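Local structure of proteasome chaperone 3 (Saccharomyces cerevisiae, 2Z5B) at residues B[36-42]-B[140-146]; B[119-124]-B[173-178]; B[4-10]-B[24-30]. The protein helps assemble the 20S proteasome by facilitating formation of the alpha-ring, acting as a heterodimer with POC4 that binds proteasome precursors. All coordinates share one frame; numbering follows the deposited sequence.

Contact 1. Residues B[36-42]-B[140-146]; sequences NTILLQI and SLLISMS
I42 and M145 are paired neighbours on adjacent parallel strands, and their side chains run side by side in the same direction. From the I42 end, CB rests against M145 CB at 3.8 Å. CG1 stands opposite the carbonyl carbon (chi1 -43°), and the extended chain beyond it carries the terminal methyl alongside M145. There I42 CD1 meets M145 CE at 3.4 Å, tighter than usual for two carbons, while on I143 it touches CG2 at 4.1 Å. M145 reaches this spot because its chain bends at chi3. Toward the start of the two strands, L141 CD1 lies 3.8 Å from I38 CG2, the two side chains crossing at a slant.

Backbone bonding is regular from I38 O to S146 N; the I38 N to S140 O bond before it is weak. L40 N donates to L142 O at 2.9 Å and L40 O accepts from S144 N at 2.8 Å, so one residue bonds to two of the neighbouring strand, and I42 does likewise with S144 O and S146 N. T37 OG1 and S140 OG add a hydroxyl bond of 3.3 Å. I38, L40 and L141 pack on helix 109-124, whereas S144 OG bonds to Y62 of the YPL144W chain, on which L142 also packs. The 17° between strand directions marks a parallel pair inside a mixed sheet, with helix on one face and the partner subunit on the other.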
# COMPACT_ATOMS: atom_id res chain seq x y z
N ASN B 36 9.52 7.41 -5.53
CA ASN B 36 9.43 6.49 -6.66
C ASN B 36 8.01 6.02 -6.94
O ASN B 36 7.70 5.60 -8.06
CB ASN B 36 10.35 5.29 -6.44
CG ASN B 36 10.15 4.62 -5.08
OD1 ASN B 36 9.81 5.28 -4.10
ND2 ASN B 36 10.36 3.31 -5.02
N THR B 37 7.13 6.07 -5.95
CA THR B 37 5.85 5.41 -6.09
C THR B 37 4.83 6.00 -5.11
O THR B 37 5.18 6.75 -4.20
CB THR B 37 6.01 3.87 -5.87
OG1 THR B 37 4.82 3.18 -6.27
CG2 THR B 37 6.27 3.56 -4.41
N ILE B 38 3.57 5.69 -5.33
CA ILE B 38 2.55 5.93 -4.33
C ILE B 38 2.05 4.56 -3.91
O ILE B 38 1.90 3.66 -4.76
CB ILE B 38 1.43 6.84 -4.86
CG1 ILE B 38 1.96 8.29 -4.95
CG2 ILE B 38 0.21 6.78 -3.95
CD1 ILE B 38 1.28 9.16 -5.95
N LEU B 39 1.84 4.37 -2.61
CA LEU B 39 1.27 3.13 -2.12
C LEU B 39 -0.15 3.40 -1.69
O LEU B 39 -0.37 4.11 -0.71
CB LEU B 39 2.10 2.54 -0.96
CG LEU B 39 1.57 1.29 -0.23
CD1 LEU B 39 1.43 0.12 -1.21
CD2 LEU B 39 2.49 0.92 0.90
N LEU B 40 -1.11 2.83 -2.42
CA LEU B 40 -2.54 3.03 -2.18
C LEU B 40 -3.19 1.79 -1.61
O LEU B 40 -3.01 0.68 -2.15
CB LEU B 40 -3.26 3.43 -3.49
CG LEU B 40 -4.78 3.63 -3.43
CD1 LEU B 40 -5.13 4.84 -2.58
CD2 LEU B 40 -5.32 3.80 -4.85
N GLN B 41 -3.95 1.96 -0.52
CA GLN B 41 -4.76 0.89 0.06
C GLN B 41 -6.21 1.15 -0.27
O GLN B 41 -6.69 2.29 -0.12
CB GLN B 41 -4.66 0.85 1.59
CG GLN B 41 -3.32 0.39 2.14
CD GLN B 41 -3.37 0.33 3.63
OE1 GLN B 41 -3.82 -0.68 4.21
NE2 GLN B 41 -2.92 1.38 4.28
N ILE B 42 -6.91 0.12 -0.72
CA ILE B 42 -8.38 0.19 -0.82
C ILE B 42 -9.01 -1.00 -0.12
O ILE B 42 -9.04 -2.11 -0.66
CB ILE B 42 -8.90 0.26 -2.27
CG1 ILE B 42 -8.05 1.23 -3.11
CG2 ILE B 42 -10.37 0.68 -2.26
CD1 ILE B 42 -8.32 1.17 -4.60
N SER B 140 4.77 5.38 -11.03
CA SER B 140 4.62 4.06 -10.47
C SER B 140 3.56 4.14 -9.37
O SER B 140 3.53 5.10 -8.59
CB SER B 140 5.95 3.58 -9.90
OG SER B 140 5.84 2.33 -9.27
N LEU B 141 2.68 3.14 -9.34
CA LEU B 141 1.65 3.04 -8.32
C LEU B 141 1.49 1.60 -7.88
O LEU B 141 1.25 0.70 -8.70
CB LEU B 141 0.32 3.62 -8.84
CG LEU B 141 -0.98 3.63 -8.04
CD1 LEU B 141 -0.87 4.29 -6.65
CD2 LEU B 141 -2.07 4.32 -8.85
N LEU B 142 1.61 1.39 -6.58
CA LEU B 142 1.38 0.09 -5.97
C LEU B 142 0.01 0.13 -5.28
O LEU B 142 -0.25 1.02 -4.45
CB LEU B 142 2.52 -0.18 -4.97
CG LEU B 142 3.07 -1.55 -4.58
CD1 LEU B 142 3.13 -2.53 -5.72
CD2 LEU B 142 4.46 -1.38 -3.96
N ILE B 143 -0.89 -0.77 -5.68
CA ILE B 143 -2.26 -0.78 -5.16
C ILE B 143 -2.55 -2.08 -4.44
O ILE B 143 -2.51 -3.15 -5.03
CB ILE B 143 -3.36 -0.53 -6.26
CG1 ILE B 143 -3.08 0.76 -7.03
CG2 ILE B 143 -4.76 -0.48 -5.61
CD1 ILE B 143 -3.93 0.97 -8.31
N SER B 144 -2.83 -1.98 -3.15
CA SER B 144 -3.30 -3.13 -2.39
C SER B 144 -4.78 -2.94 -2.13
O SER B 144 -5.19 -1.90 -1.63
CB SER B 144 -2.53 -3.28 -1.08
OG SER B 144 -1.16 -3.55 -1.30
N MET B 145 -5.58 -3.94 -2.47
CA MET B 145 -7.02 -3.80 -2.36
C MET B 145 -7.76 -5.10 -2.08
O MET B 145 -7.19 -6.18 -2.22
CB MET B 145 -7.59 -3.10 -3.61
CG MET B 145 -7.35 -3.81 -4.94
SD MET B 145 -7.94 -2.80 -6.35
CE MET B 145 -9.30 -1.95 -5.60
N SER B 146 -9.02 -4.98 -1.66
CA SER B 146 -9.93 -6.13 -1.55
C SER B 146 -10.52 -6.45 -2.92
O SER B 146 -11.18 -5.61 -3.52
CB SER B 146 -11.06 -5.82 -0.57
OG SER B 146 -12.11 -6.78 -0.66

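Contact 2. Residues B[119-124]-B[173-178]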
# COMPACT_ATOMS: atom_id res chain seq x y z
N LEU B 119 -6.03 8.97 -12.83
CA LEU B 119 -6.52 9.96 -11.86
C LEU B 119 -5.34 10.63 -11.16
O LEU B 119 -5.25 11.86 -11.08
CB LEU B 119 -7.47 9.28 -10.84
CG LEU B 119 -8.17 10.18 -9.82
CD1 LEU B 119 -9.20 11.09 -10.48
CD2 LEU B 119 -8.82 9.35 -8.73
N TYR B 120 -4.42 9.81 -10.67
CA TYR B 120 -3.21 10.32 -10.03
C TYR B 120 -2.39 11.24 -10.94
O TYR B 120 -2.02 12.34 -10.53
CB TYR B 120 -2.36 9.17 -9.47
CG TYR B 120 -2.74 8.85 -8.05
CD1 TYR B 120 -2.23 9.61 -6.99
CD2 TYR B 120 -3.63 7.82 -7.77
CE1 TYR B 120 -2.59 9.33 -5.67
CE2 TYR B 120 -3.99 7.53 -6.46
CZ TYR B 120 -3.47 8.28 -5.42
OH TYR B 120 -3.84 7.98 -4.14
N ARG B 121 -2.15 10.81 -12.18
CA ARG B 121 -1.35 11.58 -13.15
C ARG B 121 -1.96 12.91 -13.59
O ARG B 121 -1.28 13.94 -13.60
CB ARG B 121 -1.02 10.74 -14.38
CG ARG B 121 -0.32 9.44 -14.06
CD ARG B 121 0.50 8.92 -15.21
NE ARG B 121 1.73 9.69 -15.42
CZ ARG B 121 2.67 9.35 -16.30
NH1 ARG B 121 2.53 8.26 -17.05
NH2 ARG B 121 3.75 10.11 -16.42
N ARG B 122 -3.24 12.88 -13.96
CA ARG B 122 -3.88 14.03 -14.59
C ARG B 122 -4.54 14.99 -13.60
O ARG B 122 -4.65 16.19 -13.86
CB ARG B 122 -4.90 13.55 -15.64
CG ARG B 122 -4.32 12.57 -16.67
CD ARG B 122 -5.29 12.31 -17.82
NE ARG B 122 -6.52 11.63 -17.39
CZ ARG B 122 -7.02 10.53 -17.94
NH1 ARG B 122 -6.42 9.95 -18.97
NH2 ARG B 122 -8.14 10.00 -17.47
N VAL B 123 -4.97 14.45 -12.46
CA VAL B 123 -5.75 15.22 -11.49
C VAL B 123 -5.02 15.43 -10.15
O VAL B 123 -4.68 16.57 -9.81
CB VAL B 123 -7.14 14.58 -11.25
CG1 VAL B 123 -7.93 15.32 -10.17
CG2 VAL B 123 -7.93 14.53 -12.55
N ILE B 124 -4.77 14.35 -9.42
CA ILE B 124 -4.29 14.45 -8.03
C ILE B 124 -2.91 15.09 -7.92
O ILE B 124 -2.70 16.01 -7.12
CB ILE B 124 -4.32 13.07 -7.32
CG1 ILE B 124 -5.77 12.58 -7.21
CG2 ILE B 124 -3.68 13.16 -5.94
CD1 ILE B 124 -5.90 11.09 -7.24
N ILE B 173 -11.02 8.42 -3.83
CA ILE B 173 -9.58 8.63 -3.93
C ILE B 173 -9.27 10.11 -4.13
O ILE B 173 -8.37 10.65 -3.47
CB ILE B 173 -8.95 7.74 -5.04
CG1 ILE B 173 -9.05 6.26 -4.63
CG2 ILE B 173 -7.49 8.15 -5.31
CD1 ILE B 173 -8.96 5.27 -5.78
N LYS B 174 -10.02 10.77 -5.02
CA LYS B 174 -9.94 12.22 -5.23
C LYS B 174 -10.32 13.03 -3.98
O LYS B 174 -9.68 14.05 -3.68
CB LYS B 174 -10.82 12.64 -6.43
CG LYS B 174 -10.72 14.14 -6.81
CD LYS B 174 -11.41 14.43 -8.15
CE LYS B 174 -11.68 15.92 -8.32
NZ LYS B 174 -12.78 16.39 -7.42
N ASP B 175 -11.34 12.58 -3.24
CA ASP B 175 -11.81 13.28 -2.04
C ASP B 175 -10.81 13.18 -0.89
O ASP B 175 -10.75 14.06 -0.02
CB ASP B 175 -13.19 12.80 -1.63
CG ASP B 175 -14.29 13.35 -2.51
OD1 ASP B 175 -14.05 14.34 -3.25
OD2 ASP B 175 -15.41 12.79 -2.47
N MET B 176 -10.01 12.12 -0.91
CA MET B 176 -8.87 11.99 -0.04
C MET B 176 -7.90 13.17 -0.20
O MET B 176 -7.31 13.62 0.78
CB MET B 176 -8.17 10.66 -0.37
CG MET B 176 -7.08 10.25 0.55
SD MET B 176 -6.80 8.47 0.44
CE MET B 176 -6.03 8.29 -1.15
N TYR B 177 -7.85 13.71 -1.43
CA TYR B 177 -6.74 14.51 -2.03
C TYR B 177 -5.56 13.55 -2.36
O TYR B 177 -4.39 13.81 -2.07
CB TYR B 177 -6.37 15.72 -1.17
CG TYR B 177 -7.54 16.68 -0.95
CD1 TYR B 177 -8.84 16.33 -1.33
CD2 TYR B 177 -7.36 17.90 -0.31
CE1 TYR B 177 -9.92 17.19 -1.12
CE2 TYR B 177 -8.45 18.77 -0.07
CZ TYR B 177 -9.72 18.40 -0.49
OH TYR B 177 -10.81 19.23 -0.28
N ALA B 178 -5.94 12.44 -2.98
CA ALA B 178 -5.21 11.16 -2.96
C ALA B 178 -3.78 11.11 -2.42
O ALA B 178 -3.21 12.13 -2.03
CB ALA B 178 -5.27 10.54 -4.29
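The phenol oxygen of Y120 is buried between the two helix ends with no polar partner anywhere in the model; across the contact, M176 CE approaches this OH at 3.7 Å. The Y120 ring also meets I173, whose CG2 comes to 3.7 Å from Y120 CE2, the two side chains crossing at about a right angle. That methyl is shared: L119 CD2 and I124 CD1 each lie 3.9 Å from I173 CG2. With CG1 beside the backbone N (chi1 -67°), the CG2 branch of I173 is the one anti to N and is turned to helix 109-124. I124 CD1 also sits 3.8 Å above the Y120 ring plane, over its centre.

The two helix ends differ. Helix 109-124 widens into a pi-type turn, where L119 O accepts from V123 N and I124 N on opposite faces of its carbonyl plane. Helix 162-176 closes in a Schellman motif: Y177 has positive phi (73°), Y177 N bonds to K174 O at 2.9 Å, and A178 N bonds weakly to I173 O. A178, the last modelled residue, is placed too close to Y120 and I124 for its side-chain contacts to be trusted. Farther out, V123 CG1 touches K174 CD at 4.1 Å, and on the sheet side Y120 and M176 both pack on L40.

Contact 3. Residues B[4-10]-B[24-30]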
# COMPACT_ATOMS: atom_id res chain seq x y z
N TYR B 4 -2.48 10.05 3.66
CA TYR B 4 -3.78 10.50 3.19
C TYR B 4 -4.77 9.38 3.44
O TYR B 4 -4.40 8.20 3.35
CB TYR B 4 -3.74 10.83 1.69
CG TYR B 4 -2.67 11.83 1.32
CD1 TYR B 4 -2.94 13.20 1.33
CD2 TYR B 4 -1.39 11.41 0.96
CE1 TYR B 4 -1.94 14.12 0.99
CE2 TYR B 4 -0.40 12.31 0.62
CZ TYR B 4 -0.68 13.66 0.64
OH TYR B 4 0.30 14.57 0.30
N GLU B 5 -6.01 9.72 3.77
CA GLU B 5 -7.03 8.69 4.03
C GLU B 5 -8.45 9.20 3.85
O GLU B 5 -8.69 10.42 3.89
CB GLU B 5 -6.87 8.08 5.43
CG GLU B 5 -7.49 8.93 6.52
CD GLU B 5 -7.27 8.40 7.92
OE1 GLU B 5 -7.18 7.16 8.11
OE2 GLU B 5 -7.21 9.24 8.85
N PHE B 6 -9.38 8.26 3.67
CA PHE B 6 -10.80 8.57 3.45
C PHE B 6 -11.59 7.34 3.81
O PHE B 6 -11.28 6.23 3.36
CB PHE B 6 -11.07 8.93 1.98
CG PHE B 6 -12.42 9.58 1.73
CD1 PHE B 6 -12.59 10.95 1.89
CD2 PHE B 6 -13.51 8.82 1.31
CE1 PHE B 6 -13.83 11.56 1.65
CE2 PHE B 6 -14.75 9.41 1.04
CZ PHE B 6 -14.91 10.79 1.23
N GLN B 7 -12.62 7.54 4.63
CA GLN B 7 -13.45 6.45 5.10
C GLN B 7 -14.89 6.76 4.76
O GLN B 7 -15.40 7.85 5.06
CB GLN B 7 -13.28 6.26 6.62
CG GLN B 7 -14.21 5.21 7.24
CD GLN B 7 -13.86 3.77 6.90
OE1 GLN B 7 -12.89 3.21 7.41
NE2 GLN B 7 -14.69 3.14 6.06
N THR B 8 -15.54 5.80 4.12
CA THR B 8 -16.95 5.91 3.81
C THR B 8 -17.57 4.52 3.77
O THR B 8 -17.02 3.58 4.35
CB THR B 8 -17.20 6.73 2.51
OG1 THR B 8 -18.61 6.83 2.28
CG2 THR B 8 -16.51 6.08 1.32
N HIS B 9 -18.71 4.41 3.10
CA HIS B 9 -19.42 3.15 2.90
C HIS B 9 -19.80 3.05 1.44
O HIS B 9 -20.11 4.07 0.82
CB HIS B 9 -20.67 3.10 3.79
CG HIS B 9 -20.37 3.11 5.26
ND1 HIS B 9 -20.04 4.27 5.94
CD2 HIS B 9 -20.34 2.12 6.18
CE1 HIS B 9 -19.82 3.98 7.21
NE2 HIS B 9 -19.99 2.69 7.38
N LEU B 10 -19.76 1.86 0.86
CA LEU B 10 -20.22 1.70 -0.52
C LEU B 10 -21.71 2.04 -0.62
O LEU B 10 -22.47 1.74 0.31
CB LEU B 10 -19.92 0.29 -1.06
CG LEU B 10 -18.50 -0.03 -1.53
CD1 LEU B 10 -18.42 -1.47 -2.00
CD2 LEU B 10 -18.05 0.92 -2.63
N ASN B 24 -24.46 -1.51 4.68
CA ASN B 24 -23.42 -0.86 3.88
C ASN B 24 -22.01 -1.22 4.36
O ASN B 24 -21.67 -1.04 5.53
CB ASN B 24 -23.63 0.66 3.83
CG ASN B 24 -24.55 1.09 2.68
OD1 ASN B 24 -24.45 2.22 2.20
ND2 ASN B 24 -25.43 0.18 2.24
N LYS B 25 -21.22 -1.76 3.44
CA LYS B 25 -19.85 -2.17 3.69
C LYS B 25 -18.94 -0.94 3.79
O LYS B 25 -19.07 -0.01 3.00
CB LYS B 25 -19.39 -3.10 2.57
CG LYS B 25 -20.06 -4.47 2.56
CD LYS B 25 -20.09 -5.09 1.16
CE LYS B 25 -21.47 -5.01 0.50
NZ LYS B 25 -21.89 -3.63 0.08
N GLU B 26 -18.01 -0.95 4.74
CA GLU B 26 -17.10 0.18 4.93
C GLU B 26 -16.03 0.18 3.84
O GLU B 26 -15.38 -0.85 3.61
CB GLU B 26 -16.44 0.14 6.32
CG GLU B 26 -17.41 0.28 7.50
CD GLU B 26 -16.69 0.28 8.84
OE1 GLU B 26 -15.44 0.17 8.84
OE2 GLU B 26 -17.37 0.39 9.89
N LEU B 27 -15.85 1.31 3.18
CA LEU B 27 -14.75 1.46 2.22
C LEU B 27 -13.72 2.39 2.83
O LEU B 27 -14.05 3.50 3.25
CB LEU B 27 -15.22 1.99 0.86
CG LEU B 27 -14.16 1.97 -0.27
CD1 LEU B 27 -13.97 0.57 -0.82
CD2 LEU B 27 -14.48 2.95 -1.41
N TYR B 28 -12.48 1.91 2.89
CA TYR B 28 -11.38 2.69 3.47
C TYR B 28 -10.23 2.81 2.49
O TYR B 28 -9.71 1.81 1.98
CB TYR B 28 -10.89 2.09 4.78
CG TYR B 28 -9.73 2.86 5.39
CD1 TYR B 28 -9.94 4.10 6.00
CD2 TYR B 28 -8.42 2.37 5.32
CE1 TYR B 28 -8.87 4.82 6.55
CE2 TYR B 28 -7.36 3.08 5.85
CZ TYR B 28 -7.59 4.30 6.46
OH TYR B 28 -6.55 5.01 6.98
N VAL B 29 -9.86 4.05 2.21
CA VAL B 29 -8.77 4.33 1.30
C VAL B 29 -7.68 5.04 2.09
O VAL B 29 -7.97 5.89 2.96
CB VAL B 29 -9.23 5.12 0.09
CG1 VAL B 29 -8.11 5.35 -0.85
CG2 VAL B 29 -10.36 4.35 -0.64
N GLN B 30 -6.44 4.65 1.82
CA GLN B 30 -5.28 5.34 2.42
C GLN B 30 -4.14 5.32 1.42
O GLN B 30 -4.00 4.37 0.61
CB GLN B 30 -4.88 4.71 3.76
CG GLN B 30 -3.74 5.45 4.52
CD GLN B 30 -2.35 5.12 4.00
OE1 GLN B 30 -2.15 4.13 3.29
NE2 GLN B 30 -1.37 5.96 4.33
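A beta hairpin with a long connection joins strands 3-9 and 26-33, the former being one of the two outermost strands of the sheet within this chain. Its antiparallel register rests on two hydrogen-bonded pairs, F6 with V29 and T8 with L27; V29 N reaches F6 O at 2.8 Å. L10 N extends the pairing to K25 O at 2.9 Å.

Side chains of E5, Q7, H9, E26, Y28 and Q30 share one face, and several of them pack on the YPL144W chain. Y28 OH donates to E5 OE1, which lies at the edge of the ring in its plane, though the position of this OH is less sure. H9 and E26 run side by side, H9 NE2 lying 3.5 Å from E26 CG; E26 OE1 itself bonds to L5 N of the YPL144W chain. L27, on the other face, meets L10 CD2 with its own CD2 at 4.3 Å, and V29 packs on M176 of helix 162-176.

The Q7 chain bends at chi2 (72°), bringing OE1 to 3.4 Å from Y28 CD1. Its NE2 bonds to T8 O on a lone pair in the carbonyl plane, while L27 N approaches the same T8 O at 2.8 Å from above that plane.

Along the chain, contact 3 closes before the others begin, whereas contacts 1 and 2 interleave: 36-42, 119-124, 140-146, then 173-178. Contacts 1 and 3 lie in one mixed sheet, their centres about 15 Å apart, with strands 26-33 and 38-44 as neighbours; Q41 N lies 2.7 Å from Q30 O, a probable hydrogen bond. Contact 2 joins the ends of helices 109-124 and 162-176 against that sheet, its centre about 13 Å from contact 1 and about 15 Å from contact 3. Its Y120 touches I38, and its M176 touches Y4. One sheet face thus holds these two helices, while residues of contacts 1 and 3 meet the YPL144W chain, the partner in the heterodimer.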